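Local coordinates for Blr3880 protein (Bradyrhizobium japonicum, PDB 2OOD) that probably catalyses the zinc-dependent hydrolytic deamination of guanine to xanthine and ammonia in purine breakdown, at residues 7-12 against 49-54; 102-107 against 169-174; 165-168 against 174-177. One frame throughout, in Å; residues are numbered along the deposited sequence.

Contact 1: residues 7-12 against 49-54; sequences GIRGTF and GPYEKI
R9 and Y51 carry this contact between them. R9 stands near the end of strand 5-9, and Y51 is the first residue of helix 51-57. P50 takes the N-cap position just before it. Both side chains point from their backbones toward the other segment. R9 leaves its strand with CG anti to the backbone N (chi1 176°), and its chain stays extended as far as NE. CB and CG stay clear of Y51; the R9 side chain also touches H65 of strand 62-67. The first atom to meet the tyrosine is CD, which lies off-centre over the ring, 4.2 Å from the centroid of Y51, as a CH-pi contact. NE comes next, with Y51 CD1 at 3.7 Å. R9 CZ then sits almost straight above the middle of the ring, 3.4 Å from the Y51 centroid and 8° off the ring normal. At the tip the two terminal nitrogens spread over different parts of the same face. R9 NH2 lies by Y51 CD2 at 3.4 Å, while NH1 reaches over the phenol end, above CZ. R9 NH1 is also 3.2 Å from Y51 OH, but the angle is poor and this is no hydrogen bond. The guanidinium and the ring are nearly parallel, 19° apart, so the group lies flat as a stack and a cation-pi pair. NE forms a salt bridge to D35, and NH2 also has a partner outside the contact. I54 packs on L37 and V39 of strand 36-41. This is a surface contact, away from the zinc site. Its chemistry uses the guanidinium twice: the face meets the aromatic ring, and N-H groups bond elsewhere. Such pairing would probably hold the guanidinium in place and limit its rotation.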
loop_
_atom_site.group_PDB
_atom_site.type_symbol
_atom_site.label_atom_id
_atom_site.label_comp_id
_atom_site.label_asym_id
_atom_site.label_seq_id
_atom_site.Cartn_x
_atom_site.Cartn_y
_atom_site.Cartn_z
ATOM N N GLY A 7 6.508 -2.323 36.158
ATOM C CA GLY A 7 5.113 -2.141 35.820
ATOM C C GLY A 7 4.904 -1.085 34.754
ATOM O O GLY A 7 5.324 0.067 34.910
ATOM N N ILE A 8 4.246 -1.470 33.665
ATOM C CA ILE A 8 3.997 -0.544 32.574
ATOM C C ILE A 8 2.625 0.095 32.702
ATOM O O ILE A 8 1.619 -0.591 32.899
ATOM C CB ILE A 8 4.108 -1.248 31.201
ATOM C CG1 ILE A 8 5.562 -1.647 30.933
ATOM C CG2 ILE A 8 3.638 -0.317 30.098
ATOM C CD1 ILE A 8 6.071 -2.748 31.814
ATOM N N ARG A 9 2.591 1.416 32.588
ATOM C CA ARG A 9 1.347 2.151 32.700
ATOM C C ARG A 9 1.030 2.952 31.447
ATOM O O ARG A 9 1.930 3.489 30.799
ATOM C CB ARG A 9 1.415 3.104 33.888
ATOM C CG ARG A 9 0.199 3.981 34.019
ATOM C CD ARG A 9 0.368 4.989 35.126
ATOM N NE ARG A 9 -0.848 5.768 35.316
ATOM C CZ ARG A 9 -1.089 6.528 36.376
ATOM N NH1 ARG A 9 -0.193 6.613 37.346
ATOM N NH2 ARG A 9 -2.230 7.195 36.471
ATOM N N GLY A 10 -0.260 3.039 31.127
ATOM C CA GLY A 10 -0.702 3.789 29.965
ATOM C C GLY A 10 -1.989 3.224 29.393
ATOM O O GLY A 10 -2.639 2.380 30.018
ATOM N N THR A 11 -2.363 3.699 28.206
ATOM C CA THR A 11 -3.567 3.227 27.522
ATOM C C THR A 11 -3.311 1.873 26.828
ATOM O O THR A 11 -2.443 1.762 25.955
ATOM C CB THR A 11 -4.019 4.241 26.465
ATOM O OG1 THR A 11 -4.206 5.519 27.083
ATOM C CG2 THR A 11 -5.323 3.795 25.825
ATOM N N PHE A 12 -4.076 0.858 27.219
ATOM C CA PHE A 12 -3.939 -0.489 26.673
ATOM C C PHE A 12 -5.138 -0.945 25.834
ATOM O O PHE A 12 -6.286 -0.614 26.138
ATOM C CB PHE A 12 -3.743 -1.486 27.814
ATOM C CG PHE A 12 -2.386 -1.440 28.437
ATOM C CD1 PHE A 12 -1.330 -2.142 27.874
ATOM C CD2 PHE A 12 -2.157 -0.705 29.597
ATOM C CE1 PHE A 12 -0.057 -2.120 28.459
ATOM C CE2 PHE A 12 -0.885 -0.675 30.192
ATOM C CZ PHE A 12 0.162 -1.385 29.617
ATOM N N GLY A 49 -4.678 -4.886 34.465
ATOM C CA GLY A 49 -5.975 -4.349 34.828
ATOM C C GLY A 49 -5.888 -2.845 34.982
ATOM O O GLY A 49 -4.829 -2.264 34.729
ATOM N N PRO A 50 -6.975 -2.177 35.392
ATOM C CA PRO A 50 -6.954 -0.720 35.560
ATOM C C PRO A 50 -5.866 -0.285 36.539
ATOM O O PRO A 50 -5.502 -1.036 37.450
ATOM C CB PRO A 50 -8.371 -0.405 36.049
ATOM C CG PRO A 50 -8.750 -1.657 36.791
ATOM C CD PRO A 50 -8.246 -2.745 35.866
ATOM N N TYR A 51 -5.353 0.929 36.345
ATOM C CA TYR A 51 -4.277 1.464 37.177
ATOM C C TYR A 51 -4.436 1.353 38.705
ATOM O O TYR A 51 -3.703 0.602 39.360
ATOM C CB TYR A 51 -4.005 2.921 36.800
ATOM C CG TYR A 51 -2.932 3.536 37.657
ATOM C CD1 TYR A 51 -1.651 3.001 37.691
ATOM C CD2 TYR A 51 -3.210 4.617 38.478
ATOM C CE1 TYR A 51 -0.671 3.524 38.528
ATOM C CE2 TYR A 51 -2.238 5.152 39.323
ATOM C CZ TYR A 51 -0.968 4.599 39.347
ATOM O OH TYR A 51 -0.006 5.118 40.205
ATOM N N GLU A 52 -5.369 2.111 39.274
ATOM C CA GLU A 52 -5.595 2.074 40.717
ATOM C C GLU A 52 -5.578 0.658 41.293
ATOM O O GLU A 52 -4.696 0.309 42.075
ATOM C CB GLU A 52 -6.929 2.734 41.065
ATOM C CG GLU A 52 -6.947 4.243 40.895
ATOM C CD GLU A 52 -5.736 4.911 41.541
ATOM O OE1 GLU A 52 -5.147 4.310 42.488
ATOM O OE2 GLU A 52 -5.379 6.045 41.109
ATOM N N LYS A 53 -6.545 -0.161 40.900
ATOM C CA LYS A 53 -6.631 -1.524 41.417
ATOM C C LYS A 53 -5.316 -2.303 41.365
ATOM O O LYS A 53 -4.986 -3.054 42.295
ATOM C CB LYS A 53 -7.715 -2.311 40.670
ATOM C CG LYS A 53 -7.813 -3.776 41.077
ATOM C CD LYS A 53 -8.909 -4.487 40.275
ATOM C CE LYS A 53 -9.086 -5.955 40.710
ATOM N NZ LYS A 53 -7.826 -6.779 40.590
ATOM N N ILE A 54 -4.562 -2.128 40.288
ATOM C CA ILE A 54 -3.304 -2.847 40.156
ATOM C C ILE A 54 -2.183 -2.187 40.950
ATOM O O ILE A 54 -1.405 -2.873 41.626
ATOM C CB ILE A 54 -2.893 -2.966 38.677
ATOM C CG1 ILE A 54 -4.030 -3.620 37.898
ATOM C CG2 ILE A 54 -1.636 -3.819 38.542
ATOM C CD1 ILE A 54 -4.355 -5.008 38.397
#

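Contact 2: residues 102-107 against 169-174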
loop_
_atom_site.group_PDB
_atom_site.type_symbol
_atom_site.label_atom_id
_atom_site.label_comp_id
_atom_site.label_asym_id
_atom_site.label_seq_id
_atom_site.Cartn_x
_atom_site.Cartn_y
_atom_site.Cartn_z
ATOM N N SER A 102 15.466 -13.056 -9.164
ATOM C CA SER A 102 15.886 -12.197 -8.058
ATOM C C SER A 102 16.130 -12.776 -6.664
ATOM O O SER A 102 16.868 -12.193 -5.868
ATOM C CB SER A 102 14.873 -11.066 -7.926
ATOM O OG SER A 102 14.503 -10.583 -9.203
ATOM N N ILE A 103 15.525 -13.912 -6.358
ATOM C CA ILE A 103 15.662 -14.468 -5.026
ATOM C C ILE A 103 16.828 -15.428 -4.779
ATOM O O ILE A 103 17.623 -15.214 -3.874
ATOM C CB ILE A 103 14.306 -15.112 -4.594
ATOM C CG1 ILE A 103 13.404 -14.037 -3.975
ATOM C CG2 ILE A 103 14.528 -16.216 -3.577
ATOM C CD1 ILE A 103 13.444 -12.687 -4.668
ATOM N N TYR A 104 16.944 -16.474 -5.583
ATOM C CA TYR A 104 18.012 -17.443 -5.388
ATOM C C TYR A 104 19.414 -16.833 -5.448
ATOM O O TYR A 104 20.268 -17.154 -4.619
ATOM C CB TYR A 104 17.856 -18.592 -6.391
ATOM C CG TYR A 104 16.567 -19.378 -6.200
ATOM C CD1 TYR A 104 15.775 -19.738 -7.288
ATOM C CD2 TYR A 104 16.146 -19.771 -4.930
ATOM C CE1 TYR A 104 14.597 -20.471 -7.116
ATOM C CE2 TYR A 104 14.966 -20.503 -4.743
ATOM C CZ TYR A 104 14.194 -20.853 -5.840
ATOM O OH TYR A 104 13.024 -21.588 -5.662
ATOM N N PRO A 105 19.682 -15.951 -6.421
ATOM C CA PRO A 105 21.034 -15.388 -6.437
ATOM C C PRO A 105 21.419 -14.636 -5.159
ATOM O O PRO A 105 22.604 -14.470 -4.875
ATOM C CB PRO A 105 21.038 -14.497 -7.687
ATOM C CG PRO A 105 19.590 -14.245 -7.971
ATOM C CD PRO A 105 18.928 -15.552 -7.618
ATOM N N GLU A 106 20.428 -14.200 -4.383
ATOM C CA GLU A 106 20.682 -13.472 -3.133
ATOM C C GLU A 106 20.728 -14.403 -1.930
ATOM O O GLU A 106 21.586 -14.266 -1.067
ATOM C CB GLU A 106 19.594 -12.415 -2.912
ATOM C CG GLU A 106 19.578 -11.749 -1.537
ATOM C CD GLU A 106 20.754 -10.814 -1.296
ATOM O OE1 GLU A 106 21.355 -10.331 -2.284
ATOM O OE2 GLU A 106 21.065 -10.550 -0.109
ATOM N N GLU A 107 19.800 -15.351 -1.879
ATOM C CA GLU A 107 19.736 -16.299 -0.775
ATOM C C GLU A 107 20.967 -17.190 -0.697
ATOM O O GLU A 107 21.317 -17.700 0.371
ATOM C CB GLU A 107 18.482 -17.164 -0.894
ATOM C CG GLU A 107 17.208 -16.393 -0.630
ATOM C CD GLU A 107 16.021 -17.288 -0.388
ATOM O OE1 GLU A 107 16.201 -18.379 0.189
ATOM O OE2 GLU A 107 14.901 -16.892 -0.755
ATOM N N ARG A 169 13.947 -29.583 -6.113
ATOM C CA ARG A 169 13.857 -29.404 -7.562
ATOM C C ARG A 169 13.642 -27.940 -7.928
ATOM O O ARG A 169 13.485 -27.078 -7.060
ATOM C CB ARG A 169 12.656 -30.171 -8.122
ATOM C CG ARG A 169 12.375 -31.527 -7.520
ATOM C CD ARG A 169 10.952 -31.951 -7.873
ATOM N NE ARG A 169 10.781 -33.405 -7.842
ATOM C CZ ARG A 169 9.626 -34.052 -8.041
ATOM N NH1 ARG A 169 8.497 -33.384 -8.291
ATOM N NH2 ARG A 169 9.601 -35.382 -7.996
ATOM N N ASN A 170 13.613 -27.684 -9.230
ATOM C CA ASN A 170 13.358 -26.358 -9.772
ATOM C C ASN A 170 14.122 -25.172 -9.179
ATOM O O ASN A 170 13.553 -24.090 -9.000
ATOM C CB ASN A 170 11.850 -26.078 -9.710
ATOM C CG ASN A 170 11.045 -27.009 -10.611
ATOM O OD1 ASN A 170 11.352 -27.149 -11.796
ATOM N ND2 ASN A 170 10.007 -27.640 -10.057
ATOM N N ALA A 171 15.405 -25.364 -8.892
ATOM C CA ALA A 171 16.242 -24.292 -8.353
ATOM C C ALA A 171 17.688 -24.568 -8.749
ATOM O O ALA A 171 18.044 -25.706 -9.036
ATOM C CB ALA A 171 16.115 -24.227 -6.842
ATOM N N PRO A 172 18.544 -23.531 -8.770
ATOM C CA PRO A 172 19.950 -23.734 -9.144
ATOM C C PRO A 172 20.578 -24.933 -8.427
ATOM O O PRO A 172 20.206 -25.264 -7.293
ATOM C CB PRO A 172 20.602 -22.411 -8.755
ATOM C CG PRO A 172 19.503 -21.422 -9.000
ATOM C CD PRO A 172 18.297 -22.125 -8.401
ATOM N N ALA A 173 21.527 -25.586 -9.090
ATOM C CA ALA A 173 22.182 -26.754 -8.512
ATOM C C ALA A 173 23.012 -26.394 -7.280
ATOM O O ALA A 173 23.066 -27.167 -6.313
ATOM C CB ALA A 173 23.063 -27.427 -9.559
ATOM N N GLU A 174 23.656 -25.228 -7.311
ATOM C CA GLU A 174 24.477 -24.801 -6.179
ATOM C C GLU A 174 23.630 -24.378 -4.983
ATOM O O GLU A 174 24.146 -24.235 -3.867
ATOM C CB GLU A 174 25.412 -23.644 -6.572
ATOM C CG GLU A 174 24.710 -22.403 -7.087
ATOM C CD GLU A 174 24.460 -22.453 -8.600
ATOM O OE1 GLU A 174 24.234 -23.577 -9.142
ATOM O OE2 GLU A 174 24.482 -21.360 -9.231
HETATM O O HOH W 1 11.811 -22.284 -7.960
#
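Helix 95-107, which supplies L95, W98 and L99 to the guanine pocket, meets the loop between strand 160-166 and helix 179-193 through Y104. The loop side consists of N170, A171 and P172. Y104 points toward this loop, with CG anti to its own carbonyl carbon (chi1 -63°). The methyl group of A171 lies over one face of the phenol ring. Its CB is 4.2 Å from the Y104 centroid and 22° off the ring normal, a CH-pi contact. It is displaced toward the hydroxyl half of the ring, with Y104 CZ at 4.0 Å from A171 CB. P172 meets the other half. Its CD packs on Y104 CD1 at 3.6 Å, approaching obliquely, and the two side chains cross at about a right angle. A171 and P172 thus follow the ring from its hydroxyl end back toward CB. The hydroxyl itself does not bond the loop directly. Water 1 lies in the ring plane at its edge, 2.7 Å from Y104 OH, and donates to N170 O at 2.7 Å. N170 turns its amide elsewhere, where ND2 bonds F209 O. The Y104 ring also meets the ring of F175, their planes about 40° apart, and touches L99 in its own helix. Further along the helix, E107 forms a salt bridge with R206. The side chain of Y104 lies about 5 Å from bound guanine and about 10 Å from the zinc ion, consistent with a second-shell place beside the pocket. Chemically, A171 and P172 touch the ring with apolar atoms, while a water bridges its hydroxyl to the N170 carbonyl. This would help to fix the ring beside the guanine pocket without a direct polar bond between Y104 and the loop.

Contact 3: residues 165-168 against 174-177; sequences TGID and EFID
I167 has CG1 anti to its backbone N (chi1 178°), which leaves CG2 between the backbone N and the carbonyl carbon. From there I167 CG2 meets F175 CE2, 3.6 Å away, with the two side chains crossing at about a right angle. The other branch of I167 serves I176: I167 CG1 lies 4.0 Å from I176 CG2. One isoleucine thus packs against two successive residues. I176 also lies against the backbone, its CB by I167 O and its side chain by D168 O. The backbones join beside this apolar patch. D177 N donates to I167 O at 3.3 Å. Water 2 makes a second link. It accepts from I167 N at 3.0 Å and donates to D177 O at 3.0 Å. D168 OD1 bonds S212 OG, and D177 OD1 bonds N181 ND2. I167 also touches F207, a residue of the guanine pocket, and its side chain lies about 7 Å from the ligand. Direct bond and water together close the base of the loop that follows strand 160-166 and leads to helix 179-193, a beta-to-alpha loop of the amidohydrolase TIM barrel.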
loop_
_atom_site.group_PDB
_atom_site.type_symbol
_atom_site.label_atom_id
_atom_site.label_comp_id
_atom_site.label_asym_id
_atom_site.label_seq_id
_atom_site.Cartn_x
_atom_site.Cartn_y
_atom_site.Cartn_z
ATOM N N THR A 165 15.310 -24.465 5.442
ATOM C CA THR A 165 14.361 -24.489 4.334
ATOM C C THR A 165 14.846 -25.364 3.179
ATOM O O THR A 165 15.590 -24.901 2.318
ATOM C CB THR A 165 14.114 -23.063 3.815
ATOM O OG1 THR A 165 13.596 -22.257 4.881
ATOM C CG2 THR A 165 13.130 -23.075 2.662
ATOM N N GLY A 166 14.414 -26.624 3.160
ATOM C CA GLY A 166 14.831 -27.545 2.113
ATOM C C GLY A 166 14.245 -27.270 0.737
ATOM O O GLY A 166 13.059 -26.972 0.608
ATOM N N ILE A 167 15.079 -27.364 -0.292
ATOM C CA ILE A 167 14.650 -27.139 -1.667
ATOM C C ILE A 167 15.334 -28.228 -2.490
ATOM O O ILE A 167 16.562 -28.358 -2.496
ATOM C CB ILE A 167 15.043 -25.720 -2.164
ATOM C CG1 ILE A 167 14.625 -25.530 -3.622
ATOM C CG2 ILE A 167 16.525 -25.494 -2.001
ATOM C CD1 ILE A 167 13.150 -25.304 -3.798
ATOM N N ASP A 168 14.513 -29.004 -3.190
ATOM C CA ASP A 168 14.958 -30.163 -3.969
ATOM C C ASP A 168 15.050 -30.007 -5.495
ATOM O O ASP A 168 16.088 -30.290 -6.091
ATOM C CB ASP A 168 14.013 -31.325 -3.638
ATOM C CG ASP A 168 14.722 -32.636 -3.571
ATOM O OD1 ASP A 168 14.121 -33.628 -3.091
ATOM O OD2 ASP A 168 15.889 -32.665 -4.004
ATOM N N GLU A 174 23.656 -25.228 -7.311
ATOM C CA GLU A 174 24.477 -24.801 -6.179
ATOM C C GLU A 174 23.630 -24.378 -4.983
ATOM O O GLU A 174 24.146 -24.235 -3.867
ATOM C CB GLU A 174 25.412 -23.644 -6.572
ATOM C CG GLU A 174 24.710 -22.403 -7.087
ATOM C CD GLU A 174 24.460 -22.453 -8.600
ATOM O OE1 GLU A 174 24.234 -23.577 -9.142
ATOM O OE2 GLU A 174 24.482 -21.360 -9.231
ATOM N N PHE A 175 22.332 -24.183 -5.211
ATOM C CA PHE A 175 21.429 -23.780 -4.140
ATOM C C PHE A 175 20.624 -24.927 -3.539
ATOM O O PHE A 175 20.325 -24.912 -2.352
ATOM C CB PHE A 175 20.454 -22.702 -4.624
ATOM C CG PHE A 175 19.574 -22.153 -3.531
ATOM C CD1 PHE A 175 20.108 -21.335 -2.536
ATOM C CD2 PHE A 175 18.220 -22.479 -3.472
ATOM C CE1 PHE A 175 19.300 -20.848 -1.489
ATOM C CE2 PHE A 175 17.402 -21.996 -2.426
ATOM C CZ PHE A 175 17.947 -21.182 -1.438
ATOM N N ILE A 176 20.248 -25.910 -4.345
ATOM C CA ILE A 176 19.467 -27.018 -3.806
ATOM C C ILE A 176 20.368 -27.962 -3.018
ATOM O O ILE A 176 21.588 -27.926 -3.155
ATOM C CB ILE A 176 18.726 -27.812 -4.932
ATOM C CG1 ILE A 176 19.721 -28.424 -5.918
ATOM C CG2 ILE A 176 17.773 -26.897 -5.677
ATOM C CD1 ILE A 176 19.931 -29.911 -5.702
ATOM N N ASP A 177 19.774 -28.787 -2.168
ATOM C CA ASP A 177 20.564 -29.727 -1.399
ATOM C C ASP A 177 19.804 -31.014 -1.149
ATOM O O ASP A 177 18.600 -31.023 -0.909
ATOM C CB ASP A 177 21.018 -29.106 -0.067
ATOM C CG ASP A 177 22.110 -29.939 0.639
ATOM O OD1 ASP A 177 22.700 -30.848 -0.004
ATOM O OD2 ASP A 177 22.388 -29.670 1.836
HETATM O O HOH W 2 17.411 -28.879 0.814
#

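How the contacts relate
Contact 1 comes first along the chain and closes before contact 2 opens. It joins helix 51-57 to the small mixed sheet of strands 45-48, 36-41, 5-9 and 62-67. Contacts 2 and 3 lie on the opposite side of the chain's centre. The centre of contact 1 is about 50 Å from the centres of contact 2 and contact 3. The centres of contacts 2 and 3 are about 8 Å apart. Both end on the loop between strand 160-166 and helix 179-193, and they share E174. They also touch, where A171 packs on I176. Contact 3 closes the loop on itself, while contact 2 ties it to the pocket-lining helix 95-107. Contact 1 lies away from the zinc and guanine sites.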